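Long-range contacts in A rubisco-like protein (Burkholderia fungorum, PDB 3NWR), which belongs to the rubisco-like proteins, is classed as a lyase and probably acts on a small-molecule substrate at a rubisco-type barrel active site: residues 258-264 and 282-288; 270-274 and 308-314. One frame throughout, in Å; residues are numbered along the deposited sequence.

Interaction 1 (258-264 and 282-288)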
ATOM      1  N   VAL A 258      -4.514   4.646 -20.122  1.00 11.70           N
ATOM      2  CA  VAL A 258      -4.017   5.416 -18.986  1.00 11.52           C
ATOM      3  C   VAL A 258      -3.256   4.499 -18.029  1.00 12.62           C
ATOM      4  O   VAL A 258      -3.597   3.327 -17.868  1.00 13.75           O
ATOM      5  CB  VAL A 258      -5.136   6.153 -18.231  1.00 12.34           C
ATOM      6  CG1 VAL A 258      -5.722   7.256 -19.115  1.00 13.42           C
ATOM      7  CG2 VAL A 258      -6.216   5.177 -17.795  1.00 14.03           C
ATOM      8  N   MET A 259      -2.225   5.057 -17.410  1.00 12.19           N
ATOM      9  CA  MET A 259      -1.392   4.347 -16.449  1.00 10.42           C
ATOM     10  C   MET A 259      -1.659   4.927 -15.065  1.00 12.50           C
ATOM     11  O   MET A 259      -1.928   6.120 -14.927  1.00 11.86           O
ATOM     12  CB  MET A 259       0.070   4.561 -16.829  1.00 11.79           C
ATOM     13  CG  MET A 259       1.084   4.346 -15.724  1.00 14.34           C
ATOM     14  SD  MET A 259       2.703   4.755 -16.423  1.00 16.98           S
ATOM     15  CE  MET A 259       3.674   4.892 -14.921  1.00 15.30           C
ATOM     16  N   ALA A 260      -1.596   4.082 -14.042  1.00 10.98           N
ATOM     17  CA  ALA A 260      -1.767   4.527 -12.654  1.00 10.08           C
ATOM     18  C   ALA A 260      -0.825   3.773 -11.730  1.00 10.80           C
ATOM     19  O   ALA A 260      -0.606   2.576 -11.915  1.00 11.83           O
ATOM     20  CB  ALA A 260      -3.226   4.340 -12.201  1.00 12.66           C
ATOM     21  N   SER A 261      -0.267   4.480 -10.751  1.00 10.78           N
ATOM     22  CA  SER A 261       0.549   3.857  -9.710  1.00 10.88           C
ATOM     23  C   SER A 261      -0.398   3.226  -8.702  1.00 11.14           C
ATOM     24  O   SER A 261      -0.831   3.863  -7.735  1.00 11.38           O
ATOM     25  CB  SER A 261       1.444   4.895  -9.042  1.00 11.41           C
ATOM     26  OG  SER A 261       2.396   5.372  -9.971  1.00 11.75           O
ATOM     27  N   ILE A 262      -0.731   1.964  -8.952  1.00 11.66           N
ATOM     28  CA  ILE A 262      -1.801   1.307  -8.200  1.00 11.66           C
ATOM     29  C   ILE A 262      -1.656   1.340  -6.678  1.00  9.80           C
ATOM     30  O   ILE A 262      -2.635   1.541  -5.972  1.00 10.95           O
ATOM     31  CB  ILE A 262      -2.024  -0.141  -8.675  1.00 11.90           C
ATOM     32  CG1 ILE A 262      -0.692  -0.907  -8.755  1.00 12.27           C
ATOM     33  CG2 ILE A 262      -2.724  -0.123 -10.039  1.00 12.74           C
ATOM     34  CD1 ILE A 262      -0.847  -2.436  -9.000  1.00 12.27           C
ATOM     35  N   ASN A 263      -0.449   1.118  -6.163  1.00 10.68           N
ATOM     36  CA  ASN A 263      -0.302   1.039  -4.715  1.00  9.92           C
ATOM     37  C   ASN A 263      -0.700   2.332  -4.014  1.00 11.40           C
ATOM     38  O   ASN A 263      -1.274   2.307  -2.928  1.00 13.40           O
ATOM     39  CB  ASN A 263       1.118   0.654  -4.328  1.00 11.36           C
ATOM     40  CG  ASN A 263       1.480  -0.724  -4.810  1.00 11.36           C
ATOM     41  OD1 ASN A 263       0.688  -1.671  -4.664  1.00 12.34           O
ATOM     42  ND2 ASN A 263       2.658  -0.851  -5.416  1.00 13.37           N
ATOM     43  N   TRP A 264      -0.401   3.455  -4.655  1.00 10.54           N
ATOM     44  CA  TRP A 264      -0.630   4.747  -4.029  1.00  8.95           C
ATOM     45  C   TRP A 264      -2.011   5.288  -4.353  1.00 10.45           C
ATOM     46  O   TRP A 264      -2.580   6.075  -3.590  1.00 12.46           O
ATOM     47  CB  TRP A 264       0.465   5.724  -4.468  1.00 11.39           C
ATOM     48  CG  TRP A 264       1.838   5.111  -4.411  1.00 12.17           C
ATOM     49  CD1 TRP A 264       2.745   5.044  -5.424  1.00 12.40           C
ATOM     50  CD2 TRP A 264       2.441   4.452  -3.286  1.00 15.06           C
ATOM     51  NE1 TRP A 264       3.881   4.397  -4.998  1.00 13.65           N
ATOM     52  CE2 TRP A 264       3.723   4.026  -3.691  1.00 14.34           C
ATOM     53  CE3 TRP A 264       2.028   4.192  -1.979  1.00 16.42           C
ATOM     54  CZ2 TRP A 264       4.591   3.350  -2.832  1.00 17.25           C
ATOM     55  CZ3 TRP A 264       2.899   3.513  -1.125  1.00 18.28           C
ATOM     56  CH2 TRP A 264       4.161   3.115  -1.558  1.00 15.87           C
ATOM     57  N   HIS A 282      -3.323   0.508 -17.534  1.00 11.09           N
ATOM     58  CA  HIS A 282      -1.960  -0.015 -17.390  1.00 11.65           C
ATOM     59  C   HIS A 282      -1.519   0.209 -15.942  1.00 11.64           C
ATOM     60  O   HIS A 282      -1.261   1.341 -15.529  1.00 11.59           O
ATOM     61  CB  HIS A 282      -1.017   0.706 -18.372  1.00 11.97           C
ATOM     62  CG  HIS A 282       0.406   0.234 -18.322  1.00 10.79           C
ATOM     63  ND1 HIS A 282       0.862  -0.843 -19.053  1.00 11.20           N
ATOM     64  CD2 HIS A 282       1.477   0.712 -17.646  1.00 11.42           C
ATOM     65  CE1 HIS A 282       2.152  -1.018 -18.819  1.00 12.76           C
ATOM     66  NE2 HIS A 282       2.548  -0.094 -17.961  1.00 12.73           N
ATOM     67  N   ALA A 283      -1.427  -0.872 -15.173  1.00 11.31           N
ATOM     68  CA  ALA A 283      -1.095  -0.773 -13.754  1.00 10.80           C
ATOM     69  C   ALA A 283       0.410  -0.748 -13.516  1.00 11.41           C
ATOM     70  O   ALA A 283       1.107  -1.694 -13.888  1.00 12.30           O
ATOM     71  CB  ALA A 283      -1.727  -1.946 -12.990  1.00 12.00           C
ATOM     72  N   HIS A 284       0.914   0.317 -12.900  1.00  9.93           N
ATOM     73  CA  HIS A 284       2.326   0.374 -12.547  1.00 11.12           C
ATOM     74  C   HIS A 284       2.447   0.036 -11.077  1.00 11.05           C
ATOM     75  O   HIS A 284       1.808   0.671 -10.242  1.00 11.20           O
ATOM     76  CB  HIS A 284       2.954   1.746 -12.828  1.00 11.45           C
ATOM     77  CG  HIS A 284       4.448   1.700 -12.851  1.00 11.41           C
ATOM     78  ND1 HIS A 284       5.206   1.696 -11.701  1.00 11.31           N
ATOM     79  CD2 HIS A 284       5.323   1.576 -13.880  1.00 15.18           C
ATOM     80  CE1 HIS A 284       6.486   1.606 -12.020  1.00 14.50           C
ATOM     81  NE2 HIS A 284       6.585   1.536 -13.336  1.00 16.87           N
ATOM     82  N   ARG A 285       3.276  -0.953 -10.758  1.00 11.98           N
ATOM     83  CA  ARG A 285       3.291  -1.488  -9.402  1.00 12.06           C
ATOM     84  C   ARG A 285       4.356  -0.886  -8.487  1.00 12.23           C
ATOM     85  O   ARG A 285       4.633  -1.439  -7.422  1.00 12.59           O
ATOM     86  CB  ARG A 285       3.426  -3.021  -9.432  1.00 11.72           C
ATOM     87  CG  ARG A 285       4.848  -3.496  -9.741  1.00 13.23           C
ATOM     88  CD  ARG A 285       4.962  -5.005  -9.880  1.00 13.88           C
ATOM     89  NE  ARG A 285       6.349  -5.403  -9.653  1.00 13.74           N
ATOM     90  CZ  ARG A 285       6.811  -6.648  -9.755  1.00 13.30           C
ATOM     91  NH1 ARG A 285       6.011  -7.635 -10.125  1.00 13.19           N
ATOM     92  NH2 ARG A 285       8.077  -6.897  -9.463  1.00 15.93           N
ATOM     93  N   ASN A 286       4.946   0.245  -8.869  1.00 12.38           N
ATOM     94  CA  ASN A 286       6.002   0.822  -8.037  1.00 13.13           C
ATOM     95  C   ASN A 286       5.587   0.865  -6.567  1.00 11.21           C
ATOM     96  O   ASN A 286       4.471   1.272  -6.240  1.00 12.05           O
ATOM     97  CB  ASN A 286       6.474   2.203  -8.547  1.00 12.97           C
ATOM     98  CG  ASN A 286       5.435   3.293  -8.368  1.00 11.69           C
ATOM     99  OD1 ASN A 286       5.426   3.983  -7.358  1.00 13.04           O
ATOM    100  ND2 ASN A 286       4.566   3.466  -9.369  1.00 12.28           N
ATOM    101  N   GLY A 287       6.489   0.405  -5.698  1.00 11.78           N
ATOM    102  CA  GLY A 287       6.215   0.301  -4.280  1.00 12.55           C
ATOM    103  C   GLY A 287       6.029  -1.155  -3.877  1.00 12.64           C
ATOM    104  O   GLY A 287       6.109  -1.486  -2.692  1.00 13.01           O
ATOM    105  N   TYR A 288       5.784  -2.023  -4.855  1.00 13.09           N
ATOM    106  CA  TYR A 288       5.575  -3.439  -4.558  1.00 12.72           C
ATOM    107  C   TYR A 288       6.822  -4.090  -3.928  1.00 13.50           C
ATOM    108  O   TYR A 288       6.705  -5.054  -3.168  1.00 13.17           O
ATOM    109  CB  TYR A 288       5.081  -4.219  -5.795  1.00 12.17           C
ATOM    110  CG  TYR A 288       4.987  -5.704  -5.536  1.00 11.93           C
ATOM    111  CD1 TYR A 288       4.081  -6.207  -4.606  1.00 13.45           C
ATOM    112  CD2 TYR A 288       5.814  -6.600  -6.195  1.00 14.40           C
ATOM    113  CE1 TYR A 288       4.006  -7.564  -4.337  1.00 12.68           C
ATOM    114  CE2 TYR A 288       5.742  -7.971  -5.939  1.00 15.28           C
ATOM    115  CZ  TYR A 288       4.831  -8.439  -5.012  1.00 14.14           C
ATOM    116  OH  TYR A 288       4.769  -9.794  -4.737  1.00 13.99           O
TER
HETATM  117  O   HOH W   1       2.007   1.685  -7.625  1.00 11.50           O

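Interaction 2 (270-274 and 308-314)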
ATOM      1  N   ILE A 270      -8.945   2.812  -7.831  1.00 11.84           N
ATOM      2  CA  ILE A 270      -8.813   2.154  -9.125  1.00 11.08           C
ATOM      3  C   ILE A 270     -10.098   1.455  -9.560  1.00 12.01           C
ATOM      4  O   ILE A 270     -10.467   1.519 -10.740  1.00 12.27           O
ATOM      5  CB  ILE A 270      -7.602   1.203  -9.166  1.00 11.72           C
ATOM      6  CG1 ILE A 270      -6.295   1.980  -8.942  1.00 12.25           C
ATOM      7  CG2 ILE A 270      -7.577   0.428 -10.486  1.00 13.79           C
ATOM      8  CD1 ILE A 270      -6.010   3.101  -9.943  1.00 12.77           C
ATOM      9  N   GLN A 271     -10.794   0.808  -8.630  1.00 11.42           N
ATOM     10  CA  GLN A 271     -12.048   0.154  -8.996  1.00 11.53           C
ATOM     11  C   GLN A 271     -13.052   1.190  -9.503  1.00 13.08           C
ATOM     12  O   GLN A 271     -13.750   0.957 -10.495  1.00 14.71           O
ATOM     13  CB  GLN A 271     -12.621  -0.676  -7.842  1.00 12.99           C
ATOM     14  CG  GLN A 271     -13.882  -1.412  -8.261  1.00 17.12           C
ATOM     15  CD  GLN A 271     -14.417  -2.372  -7.224  1.00 19.20           C
ATOM     16  OE1 GLN A 271     -13.852  -2.533  -6.138  1.00 19.91           O
ATOM     17  NE2 GLN A 271     -15.518  -3.029  -7.562  1.00 18.85           N
ATOM     18  N   SER A 272     -13.103   2.350  -8.852  1.00 11.85           N
ATOM     19  CA  SER A 272     -14.014   3.399  -9.298  1.00 12.68           C
ATOM     20  C   SER A 272     -13.605   3.947 -10.670  1.00 13.53           C
ATOM     21  O   SER A 272     -14.453   4.136 -11.539  1.00 15.20           O
ATOM     22  CB  SER A 272     -14.102   4.521  -8.263  1.00 14.53           C
ATOM     23  OG  SER A 272     -14.832   4.077  -7.131  1.00 15.60           O
ATOM     24  N   LEU A 273     -12.311   4.178 -10.866  1.00 12.48           N
ATOM     25  CA  LEU A 273     -11.808   4.672 -12.145  1.00 13.44           C
ATOM     26  C   LEU A 273     -12.141   3.683 -13.248  1.00 13.63           C
ATOM     27  O   LEU A 273     -12.522   4.074 -14.346  1.00 14.14           O
ATOM     28  CB  LEU A 273     -10.298   4.877 -12.083  1.00 13.19           C
ATOM     29  CG  LEU A 273      -9.598   5.231 -13.396  1.00 14.24           C
ATOM     30  CD1 LEU A 273     -10.088   6.592 -13.918  1.00 18.14           C
ATOM     31  CD2 LEU A 273      -8.096   5.241 -13.170  1.00 15.11           C
ATOM     32  N   ARG A 274     -11.983   2.395 -12.954  1.00 13.22           N
ATOM     33  CA  ARG A 274     -12.253   1.341 -13.934  1.00 12.67           C
ATOM     34  C   ARG A 274     -13.666   1.424 -14.483  1.00 14.13           C
ATOM     35  O   ARG A 274     -13.891   1.162 -15.675  1.00 15.47           O
ATOM     36  CB  ARG A 274     -12.043  -0.032 -13.295  1.00 13.43           C
ATOM     37  CG  ARG A 274     -12.644  -1.209 -14.078  1.00 13.59           C
ATOM     38  CD  ARG A 274     -11.737  -1.662 -15.239  1.00 14.07           C
ATOM     39  NE  ARG A 274     -11.694  -0.691 -16.331  1.00 19.45           N
ATOM     40  CZ  ARG A 274     -10.905  -0.773 -17.403  1.00 18.87           C
ATOM     41  NH1 ARG A 274     -10.047  -1.793 -17.576  1.00 15.18           N
ATOM     42  NH2 ARG A 274     -10.995   0.179 -18.319  1.00 13.98           N
ATOM     43  N   TRP A 308      -5.267  -7.102  -7.168  1.00 10.64           N
ATOM     44  CA  TRP A 308      -5.278  -6.042  -8.176  1.00 11.21           C
ATOM     45  C   TRP A 308      -6.142  -6.354  -9.397  1.00 11.82           C
ATOM     46  O   TRP A 308      -6.790  -5.474  -9.943  1.00 11.25           O
ATOM     47  CB  TRP A 308      -3.850  -5.578  -8.530  1.00 11.53           C
ATOM     48  CG  TRP A 308      -3.424  -4.612  -7.494  1.00 11.11           C
ATOM     49  CD1 TRP A 308      -2.526  -4.807  -6.469  1.00 11.50           C
ATOM     50  CD2 TRP A 308      -3.979  -3.320  -7.303  1.00 11.10           C
ATOM     51  NE1 TRP A 308      -2.475  -3.678  -5.673  1.00 12.98           N
ATOM     52  CE2 TRP A 308      -3.359  -2.754  -6.173  1.00 10.03           C
ATOM     53  CE3 TRP A 308      -4.934  -2.571  -8.001  1.00 11.92           C
ATOM     54  CZ2 TRP A 308      -3.670  -1.468  -5.720  1.00 11.49           C
ATOM     55  CZ3 TRP A 308      -5.242  -1.311  -7.550  1.00 11.86           C
ATOM     56  CH2 TRP A 308      -4.615  -0.769  -6.418  1.00 11.12           C
ATOM     57  N   ARG A 309      -6.180  -7.617  -9.808  1.00 11.91           N
ATOM     58  CA  ARG A 309      -7.007  -7.962 -10.953  1.00 10.88           C
ATOM     59  C   ARG A 309      -8.500  -7.773 -10.660  1.00 12.04           C
ATOM     60  O   ARG A 309      -9.286  -7.515 -11.573  1.00 12.27           O
ATOM     61  CB  ARG A 309      -6.673  -9.371 -11.431  1.00 12.83           C
ATOM     62  CG  ARG A 309      -5.412  -9.376 -12.285  1.00 11.97           C
ATOM     63  CD  ARG A 309      -4.853 -10.769 -12.513  1.00 12.57           C
ATOM     64  NE  ARG A 309      -5.746 -11.609 -13.304  1.00 13.79           N
ATOM     65  CZ  ARG A 309      -5.436 -12.843 -13.679  1.00 14.02           C
ATOM     66  NH1 ARG A 309      -6.294 -13.558 -14.400  1.00 13.61           N
ATOM     67  NH2 ARG A 309      -4.256 -13.362 -13.331  1.00 14.04           N
ATOM     68  N   LEU A 310      -8.887  -7.862  -9.392  1.00 12.46           N
ATOM     69  CA  LEU A 310     -10.280  -7.599  -9.018  1.00 11.83           C
ATOM     70  C   LEU A 310     -10.694  -6.146  -9.263  1.00 12.14           C
ATOM     71  O   LEU A 310     -11.892  -5.842  -9.317  1.00 13.05           O
ATOM     72  CB  LEU A 310     -10.562  -7.993  -7.561  1.00 11.38           C
ATOM     73  CG  LEU A 310     -10.319  -9.470  -7.228  1.00 11.01           C
ATOM     74  CD1 LEU A 310     -10.502  -9.733  -5.731  1.00 13.42           C
ATOM     75  CD2 LEU A 310     -11.239 -10.379  -8.044  1.00 12.85           C
ATOM     76  N   SER A 311      -9.725  -5.244  -9.404  1.00 11.67           N
ATOM     77  CA  SER A 311     -10.052  -3.847  -9.716  1.00 11.07           C
ATOM     78  C   SER A 311     -10.233  -3.610 -11.210  1.00 13.73           C
ATOM     79  O   SER A 311     -10.647  -2.527 -11.631  1.00 14.50           O
ATOM     80  CB  SER A 311      -8.988  -2.888  -9.183  1.00 11.49           C
ATOM     81  OG  SER A 311      -7.802  -2.977  -9.952  1.00 12.12           O
ATOM     82  N   GLY A 312      -9.899  -4.608 -12.021  1.00 11.82           N
ATOM     83  CA  GLY A 312     -10.155  -4.519 -13.448  1.00 13.86           C
ATOM     84  C   GLY A 312      -9.009  -4.009 -14.304  1.00 12.18           C
ATOM     85  O   GLY A 312      -9.207  -3.677 -15.480  1.00 12.54           O
ATOM     86  N   VAL A 313      -7.804  -3.951 -13.736  1.00 11.55           N
ATOM     87  CA  VAL A 313      -6.639  -3.546 -14.525  1.00 11.43           C
ATOM     88  C   VAL A 313      -6.407  -4.484 -15.722  1.00 12.25           C
ATOM     89  O   VAL A 313      -6.769  -5.661 -15.680  1.00 13.15           O
ATOM     90  CB  VAL A 313      -5.363  -3.461 -13.674  1.00  9.93           C
ATOM     91  CG1 VAL A 313      -5.542  -2.416 -12.572  1.00 12.19           C
ATOM     92  CG2 VAL A 313      -5.016  -4.824 -13.077  1.00 13.82           C
ATOM     93  N   ASP A 314      -5.786  -3.957 -16.775  1.00 10.89           N
ATOM     94  CA  ASP A 314      -5.603  -4.704 -18.016  1.00 10.87           C
ATOM     95  C   ASP A 314      -4.194  -5.257 -18.181  1.00 11.29           C
ATOM     96  O   ASP A 314      -4.007  -6.280 -18.841  1.00 12.64           O
ATOM     97  CB  ASP A 314      -5.914  -3.793 -19.202  1.00 11.37           C
ATOM     98  CG  ASP A 314      -7.376  -3.455 -19.295  1.00 13.57           C
ATOM     99  OD1 ASP A 314      -8.176  -4.400 -19.441  1.00 13.11           O
ATOM    100  OD2 ASP A 314      -7.726  -2.254 -19.219  1.00 13.15           O
TER

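Interaction 1 (258-264 and 282-288)
V258 O receives H282 N at 2.9 Å in a nearly straight bond (170° at the hydrogen), the first bond of a parallel ladder that runs on through A260. M259 pairs with H282 and directs its side chain to the same face of the sheet as H282 and H284: CG sits at the edge of the H282 ring, and the extended chain carries CE to within 3.8 Å of H284 CB. A260 continues the ladder, its N donating to H282 O and its O accepting H284 N. The strand axes diverge by 25°, and both strands belong to the parallel barrel of the rubisco catalytic domain, at whose C-terminal strand ends the family's active site lies. At S261 the strand ends, and S261 OG accepts a hydrogen bond from N286 ND2 at 3.0 Å, lying in the amide plane of N286. That same ND2 also donates to H284 ND1, so two acceptors fix the amide's rotation. I262 N donates to H284 O, and I262 CG2 packs on A283 CB (3.6 Å). N263 ND2 donates to N286 O from above the carbonyl plane, and its OD1 is held by Y304. A water accepting from N263 N donates to H284 O and N286 O. W264 NE1 donates to N286 OD1 (2.9 Å), which lies in the indole plane, while NE1 stands above the N286 amide plane, the two planes 47° apart.

Interaction 2 (270-274 and 308-314)
A helix of the catalytic barrel, 267-276, meets the end of helix 301-309 and the connection leading into strand 315-319; R274 and I270 carry most of the 270-274 side, S311 the largest share of the other. R274 points a single nitrogen at two acceptors: NH1 donates to G312 O at 2.9 Å and to D314 OD2, also at 2.9 Å, the latter bond being part of a salt bridge. Both partners lie near the guanidinium plane, at its edge. The carboxylate is met from above its own plane, with the two flat groups 68° apart. Bends at chi2 (81°) and chi3 (-70°) fold the chain over the turn, bringing CD to 3.2 Å from G312 O and CB to 3.3 Å from S311 O. No partner for S311 O is found in the model, although the contact buries it.

The helical elements belong to the alternating strand-helix architecture of the rubisco-type barrel, and the R309-G312 segment is a type I turn. G312 leaves the helical conformation with a positive phi, a backbone shape suited to glycine. S311 OG donates to W308 O, which also accepts S311 N, so one carbonyl receives two donors from the same residue.

The apolar half of the contact centres on I270. Its CG1 meets W308 CZ3 at 3.7 Å, at the edge of the indole, and the two side chains cross at about a right angle. On its other branch, CG2 lies 3.5 Å from S311 OG and more loosely against V313 CG1. Second partners fix the charged pair from outside: R274 NH2 bonds L279 O and T277 O, D314 OD2 accepts L281 N, and D314 OD1 accepts from H147 and G148.

Following the chain from the N terminus, strand 257-261 and helix 262-265 open interaction 1, and helix 267-276 then opens interaction 2. Strand 280-284 and the turn after it close the first loop by returning beside 258-264. Helix 301-309 and the residues beyond it close the second, so the two contacts cross, their segments alternating along the chain. Their centres are 11 Å apart and they touch directly: I262 O lies 3.1 Å from W308 CH2, A260 CB packs on I270 CD1, and A283 CB on V313 CG1. Neighbouring barrel strands are thereby joined to the helices outside them, and both contacts also touch the second subunit.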